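Side-chain contacts in demethylmenaquinone Methyltransferase (Thermus thermophilus, PDB 1J3L), which is a member of the aldolase/RraA family that forms a three-chain assembly and contains a magnesium ion in the model: residues A45-R48 and K49-E53; A71-G74 and G75-R79; V89-H92 and G93-D97. All coordinates share one frame; numbering follows the deposited sequence.

Interaction 1: residues A45-R48 and K49-E53; sequences ALVR and KVLEE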
# COMPACT_ATOMS: atom_id res chain seq x y z
N ALA A 45 -21.54 9.80 -13.69
CA ALA A 45 -22.07 10.54 -14.84
C ALA A 45 -21.52 11.97 -14.74
O ALA A 45 -21.17 12.59 -15.75
CB ALA A 45 -23.60 10.55 -14.83
N LEU A 46 -21.43 12.47 -13.50
CA LEU A 46 -20.91 13.81 -13.24
C LEU A 46 -19.43 13.91 -13.58
O LEU A 46 -18.94 14.98 -13.91
CB LEU A 46 -21.12 14.18 -11.76
CG LEU A 46 -22.50 14.79 -11.46
CD1 LEU A 46 -22.74 14.92 -9.96
CD2 LEU A 46 -22.59 16.14 -12.14
N VAL A 47 -18.71 12.79 -13.51
CA VAL A 47 -17.29 12.79 -13.84
C VAL A 47 -17.11 13.01 -15.33
O VAL A 47 -16.22 13.75 -15.76
CB VAL A 47 -16.59 11.47 -13.45
CG1 VAL A 47 -15.14 11.48 -13.95
CG2 VAL A 47 -16.63 11.28 -11.94
N ARG A 48 -17.95 12.35 -16.11
CA ARG A 48 -17.88 12.48 -17.56
C ARG A 48 -18.26 13.90 -18.00
O ARG A 48 -17.56 14.50 -18.80
CB ARG A 48 -18.78 11.45 -18.23
CG ARG A 48 -18.82 11.59 -19.75
CD ARG A 48 -19.59 10.45 -20.40
NE ARG A 48 -18.79 9.22 -20.52
CZ ARG A 48 -17.73 9.10 -21.31
NH1 ARG A 48 -17.31 10.12 -22.05
NH2 ARG A 48 -17.07 7.95 -21.35
N LYS A 49 -19.36 14.42 -17.44
CA LYS A 49 -19.82 15.76 -17.79
C LYS A 49 -18.78 16.84 -17.49
O LYS A 49 -18.47 17.68 -18.33
CB LYS A 49 -21.12 16.08 -17.04
CG LYS A 49 -21.97 17.15 -17.73
CD LYS A 49 -23.19 17.52 -16.92
CE LYS A 49 -24.07 18.50 -17.67
NZ LYS A 49 -23.31 19.71 -18.08
N VAL A 50 -18.24 16.82 -16.27
CA VAL A 50 -17.23 17.79 -15.87
C VAL A 50 -15.90 17.70 -16.63
O VAL A 50 -15.33 18.72 -17.00
CB VAL A 50 -16.96 17.70 -14.33
CG1 VAL A 50 -15.82 18.64 -13.93
CG2 VAL A 50 -18.24 18.06 -13.56
N LEU A 51 -15.40 16.49 -16.87
CA LEU A 51 -14.13 16.36 -17.59
C LEU A 51 -14.25 16.77 -19.05
O LEU A 51 -13.25 16.91 -19.75
CB LEU A 51 -13.60 14.93 -17.51
CG LEU A 51 -12.91 14.50 -16.21
CD1 LEU A 51 -12.52 13.04 -16.31
CD2 LEU A 51 -11.67 15.33 -15.96
N GLU A 52 -15.48 16.98 -19.50
CA GLU A 52 -15.73 17.38 -20.88
C GLU A 52 -15.57 18.89 -20.98
O GLU A 52 -15.53 19.45 -22.08
CB GLU A 52 -17.14 16.98 -21.30
CG GLU A 52 -17.31 16.79 -22.79
CD GLU A 52 -16.44 15.67 -23.33
OE1 GLU A 52 -16.71 14.49 -23.00
OE2 GLU A 52 -15.50 15.97 -24.08
N GLU A 53 -15.50 19.55 -19.82
CA GLU A 53 -15.34 20.99 -19.79
C GLU A 53 -13.85 21.25 -19.86
O GLU A 53 -13.06 20.45 -19.36
CB GLU A 53 -15.94 21.58 -18.50
CG GLU A 53 -17.28 20.96 -18.18
CD GLU A 53 -18.13 21.80 -17.26
OE1 GLU A 53 -17.59 22.36 -16.28
OE2 GLU A 53 -19.34 21.89 -17.51
O HOH W 1 -15.73 13.22 -20.35
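The carbonyl oxygen of R48 takes a hydrogen from a water at 2.7 Å, and the same water gives its other hydrogen to E52 OE1 at 3.1 Å. One water thus ties the backbone near the end of the helix to a carboxylate four residues on. E52 reaches it with its chain bent at chi2; its other oxygen, OE2, forms a salt bridge to R80. The guanidinium of R48 lies close by, but R48 NH1 stays 4.5 Å from E52 OE1, beyond a salt bridge.

Before this point the turns are regular. K49 N, V50 N and L51 N donate to A45 O, L46 O and V47 O, each N to O distance being 3.1 Å, and the N-H...O angle falls from 167° at K49 to 159° at L51. On the buried side V47 and L51 run side by side and point the same way, V47 CG1 meeting L51 CD1 at 3.9 Å. CG1 of V47 is placed there by being anti to the backbone N (chi1 174°). V50 CG2 lies against the carbonyl of the preceding turn, 3.2 Å from L46 O. V47 also packs on L38, and V50 and L51 on L60. The i to i+4 bonds mark an alpha-helix, and buried V47, V50 and L51 against exposed R48 and K49 make it amphipathic: the helix of the beta-alpha-beta unit formed by strand 31-39, helix 45-51 and strand 58-63.

Interaction 2: residues A71-G74 and G75-R79; sequences ALLG and GNLAR
L73 and L77 cross at a slant, the branch carbon of L73, CG, lying 3.5 Å from L77 CB. The second contact of L73 is made by one methyl: CD2 comes to 3.3 Å from A78 N and 3.7 Å from A78 CB, so the leucine spans neighbouring residues of the first helical turn. Its torsion accounts for this reach, since CG stands anti to the backbone N (chi1 -157°) and the branch is carried forward along the chain. L77 turns its own CD1 back the other way, to 3.7 Å from L72 O.

Behind these apolar contacts lies the start of the helix. G74 occupies the N-cap position, and its carbonyl oxygen accepts the hydrogen of A78 N at 3.1 Å, with an N-H...O angle of 157°. That bond fixes the alanine, whose CB lies between G74 O (3.5 Å) and L73 CD2. One residue on, R79 N donates to G75 O, and that carbonyl oxygen also sits 3.3 Å above the centre of the R79 guanidinium. A weak bond from R79 NH2 to N76 OD1 and a salt bridge from R79 NH1 to E100 restrain the arginine further.

The second shell joins several elements. D97 OD2 accepts a hydrogen bond from G75 N in the first turn. L73 touches L51 of helix 45-51, L101 of helix 98-101 and V89 of strand 88-92; A78 shares L101. L77 touches V47 and R48, placing the first turn of helix 75-83 against helix 45-51.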
# COMPACT_ATOMS: atom_id res chain seq x y z
N ALA A 71 -15.64 1.81 -10.03
CA ALA A 71 -14.66 2.72 -10.59
C ALA A 71 -15.31 4.03 -11.01
O ALA A 71 -16.36 4.03 -11.66
CB ALA A 71 -13.97 2.07 -11.79
N LEU A 72 -14.68 5.14 -10.64
CA LEU A 72 -15.20 6.45 -10.99
C LEU A 72 -14.55 6.93 -12.28
O LEU A 72 -15.01 7.89 -12.90
CB LEU A 72 -14.94 7.45 -9.86
CG LEU A 72 -15.67 7.07 -8.58
CD1 LEU A 72 -15.42 8.09 -7.51
CD2 LEU A 72 -17.15 6.96 -8.87
N LEU A 73 -13.49 6.25 -12.69
CA LEU A 73 -12.81 6.64 -13.91
C LEU A 73 -12.14 5.43 -14.56
O LEU A 73 -11.48 4.63 -13.89
CB LEU A 73 -11.81 7.75 -13.60
CG LEU A 73 -11.39 8.66 -14.75
CD1 LEU A 73 -10.93 10.00 -14.20
CD2 LEU A 73 -10.29 8.00 -15.54
N GLY A 74 -12.34 5.30 -15.86
CA GLY A 74 -11.75 4.20 -16.59
C GLY A 74 -10.83 4.71 -17.68
O GLY A 74 -10.44 5.88 -17.69
N GLY A 75 -10.47 3.82 -18.60
CA GLY A 75 -9.60 4.22 -19.69
C GLY A 75 -10.18 5.34 -20.53
O GLY A 75 -9.47 6.26 -20.91
N ASN A 76 -11.48 5.27 -20.81
CA ASN A 76 -12.14 6.28 -21.63
C ASN A 76 -12.10 7.68 -21.02
O ASN A 76 -11.72 8.63 -21.70
CB ASN A 76 -13.61 5.90 -21.89
CG ASN A 76 -13.75 4.62 -22.70
OD1 ASN A 76 -13.01 4.39 -23.66
ND2 ASN A 76 -14.72 3.79 -22.33
N LEU A 77 -12.50 7.81 -19.77
CA LEU A 77 -12.49 9.11 -19.12
C LEU A 77 -11.07 9.65 -18.97
O LEU A 77 -10.84 10.86 -19.09
CB LEU A 77 -13.19 9.06 -17.76
CG LEU A 77 -14.71 8.89 -17.84
CD1 LEU A 77 -15.30 8.95 -16.45
CD2 LEU A 77 -15.32 10.00 -18.72
N ALA A 78 -10.11 8.77 -18.72
CA ALA A 78 -8.74 9.23 -18.58
C ALA A 78 -8.30 9.91 -19.87
O ALA A 78 -7.76 11.02 -19.85
CB ALA A 78 -7.82 8.05 -18.27
N ARG A 79 -8.55 9.25 -21.00
CA ARG A 79 -8.19 9.79 -22.29
C ARG A 79 -8.98 11.06 -22.57
O ARG A 79 -8.45 11.99 -23.12
CB ARG A 79 -8.46 8.76 -23.39
CG ARG A 79 -7.57 7.52 -23.32
CD ARG A 79 -7.79 6.54 -24.51
NE ARG A 79 -9.02 5.74 -24.44
CZ ARG A 79 -9.15 4.58 -23.79
NH1 ARG A 79 -8.10 4.08 -23.16
NH2 ARG A 79 -10.32 3.95 -23.75

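Interaction 3: residues V89-H92 and G93-D97; sequences VVVH and GAVRD
At H92 the chain bends sharply in an inverse gamma turn, closed by a weak bond in which G93 N donates to V91 O at 2.9 Å. The N-H...O angle of 129° is strongly bent, which such a tight three-residue turn imposes. G93 follows with phi 160° and psi -152°, a backbone shape rarely found outside glycine. The H92 side chain leads off the turn, and the NH of G93 approaches its ring only obliquely.

On the concave side V91 carries the contact. Its CG1 methyl, set anti to the backbone N, lies over the glycine, 3.6 Å from G93 N and 3.7 Å from G93 C, and comes to 3.9 Å from A94 O. The other methyl, CG2, meets V95 CG1 at 4.0 Å, the two valines slanting across each other. Apolar side chains thereby line the inside of the bend.

Further along, R96 makes a salt bridge to D10 of the second subunit. Both V91 and V95 also pack on A110 of strand 107-110. Strand 88-92 lies between strands 58-63 and 107-110, parallel to both, while the short strand 94-95 beyond the turn pairs in parallel with 112-113.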
# COMPACT_ATOMS: atom_id res chain seq x y z
N VAL A 89 -6.16 14.15 -12.27
CA VAL A 89 -7.37 13.77 -11.56
C VAL A 89 -6.96 13.05 -10.28
O VAL A 89 -6.09 12.17 -10.29
CB VAL A 89 -8.24 12.79 -12.39
CG1 VAL A 89 -9.63 12.65 -11.75
CG2 VAL A 89 -8.33 13.26 -13.83
N VAL A 90 -7.57 13.44 -9.16
CA VAL A 90 -7.28 12.79 -7.89
C VAL A 90 -8.58 12.15 -7.43
O VAL A 90 -9.58 12.84 -7.24
CB VAL A 90 -6.81 13.77 -6.82
CG1 VAL A 90 -6.80 13.08 -5.48
CG2 VAL A 90 -5.42 14.26 -7.17
N VAL A 91 -8.57 10.84 -7.25
CA VAL A 91 -9.78 10.15 -6.84
C VAL A 91 -9.73 9.57 -5.43
O VAL A 91 -8.93 8.68 -5.14
CB VAL A 91 -10.12 9.00 -7.83
CG1 VAL A 91 -11.42 8.31 -7.42
CG2 VAL A 91 -10.24 9.54 -9.24
N HIS A 92 -10.58 10.10 -4.55
CA HIS A 92 -10.67 9.55 -3.21
C HIS A 92 -11.68 8.45 -3.43
O HIS A 92 -12.87 8.61 -3.16
CB HIS A 92 -11.23 10.56 -2.21
CG HIS A 92 -11.25 10.04 -0.81
ND1 HIS A 92 -12.33 10.21 0.05
CD2 HIS A 92 -10.32 9.36 -0.09
CE1 HIS A 92 -12.05 9.67 1.21
NE2 HIS A 92 -10.84 9.14 1.16
N GLY A 93 -11.19 7.33 -3.97
CA GLY A 93 -12.03 6.20 -4.30
C GLY A 93 -11.29 5.34 -5.30
O GLY A 93 -10.05 5.36 -5.33
N ALA A 94 -12.02 4.61 -6.15
CA ALA A 94 -11.36 3.72 -7.10
C ALA A 94 -11.52 4.06 -8.57
O ALA A 94 -12.39 4.85 -8.95
CB ALA A 94 -11.82 2.28 -6.85
N VAL A 95 -10.65 3.45 -9.37
CA VAL A 95 -10.61 3.62 -10.83
C VAL A 95 -10.47 2.22 -11.45
O VAL A 95 -10.43 1.23 -10.72
CB VAL A 95 -9.39 4.50 -11.26
CG1 VAL A 95 -9.44 5.86 -10.56
CG2 VAL A 95 -8.08 3.78 -10.93
N ARG A 96 -10.44 2.13 -12.79
CA ARG A 96 -10.25 0.83 -13.45
C ARG A 96 -9.52 0.96 -14.80
O ARG A 96 -9.30 2.06 -15.29
CB ARG A 96 -11.58 0.08 -13.61
CG ARG A 96 -12.55 0.62 -14.64
CD ARG A 96 -13.79 -0.24 -14.67
NE ARG A 96 -14.60 0.00 -15.86
CZ ARG A 96 -15.47 -0.87 -16.35
NH1 ARG A 96 -15.66 -2.04 -15.74
NH2 ARG A 96 -16.15 -0.57 -17.45
N ASP A 97 -9.14 -0.17 -15.39
CA ASP A 97 -8.39 -0.22 -16.66
C ASP A 97 -6.98 0.31 -16.40
O ASP A 97 -6.41 1.03 -17.22
CB ASP A 97 -9.01 0.65 -17.77
CG ASP A 97 -10.48 0.33 -18.02
OD1 ASP A 97 -10.93 -0.80 -17.74
OD2 ASP A 97 -11.17 1.24 -18.51

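In the fold
The three contacts follow one another along the chain in numerical order, and all belong to the aldolase/RraA region of the protein. Centres of interactions 1 and 2 are about 11 Å apart, those of 2 and 3 about 8 Å, and those of 1 and 3 about 14 Å. Interaction 2 bridges the others: L51 CD1 of interaction 1 lies 3.9 Å from L77 O, while G75 N lies 2.7 Å from D97 OD2 and L72 N 2.9 Å from A94 O, both probable hydrogen bonds to interaction 3. Helices 45-51 and 75-83 are thus packed together and linked to the segment 93-97 that follows strand 88-92 of the mixed sheet.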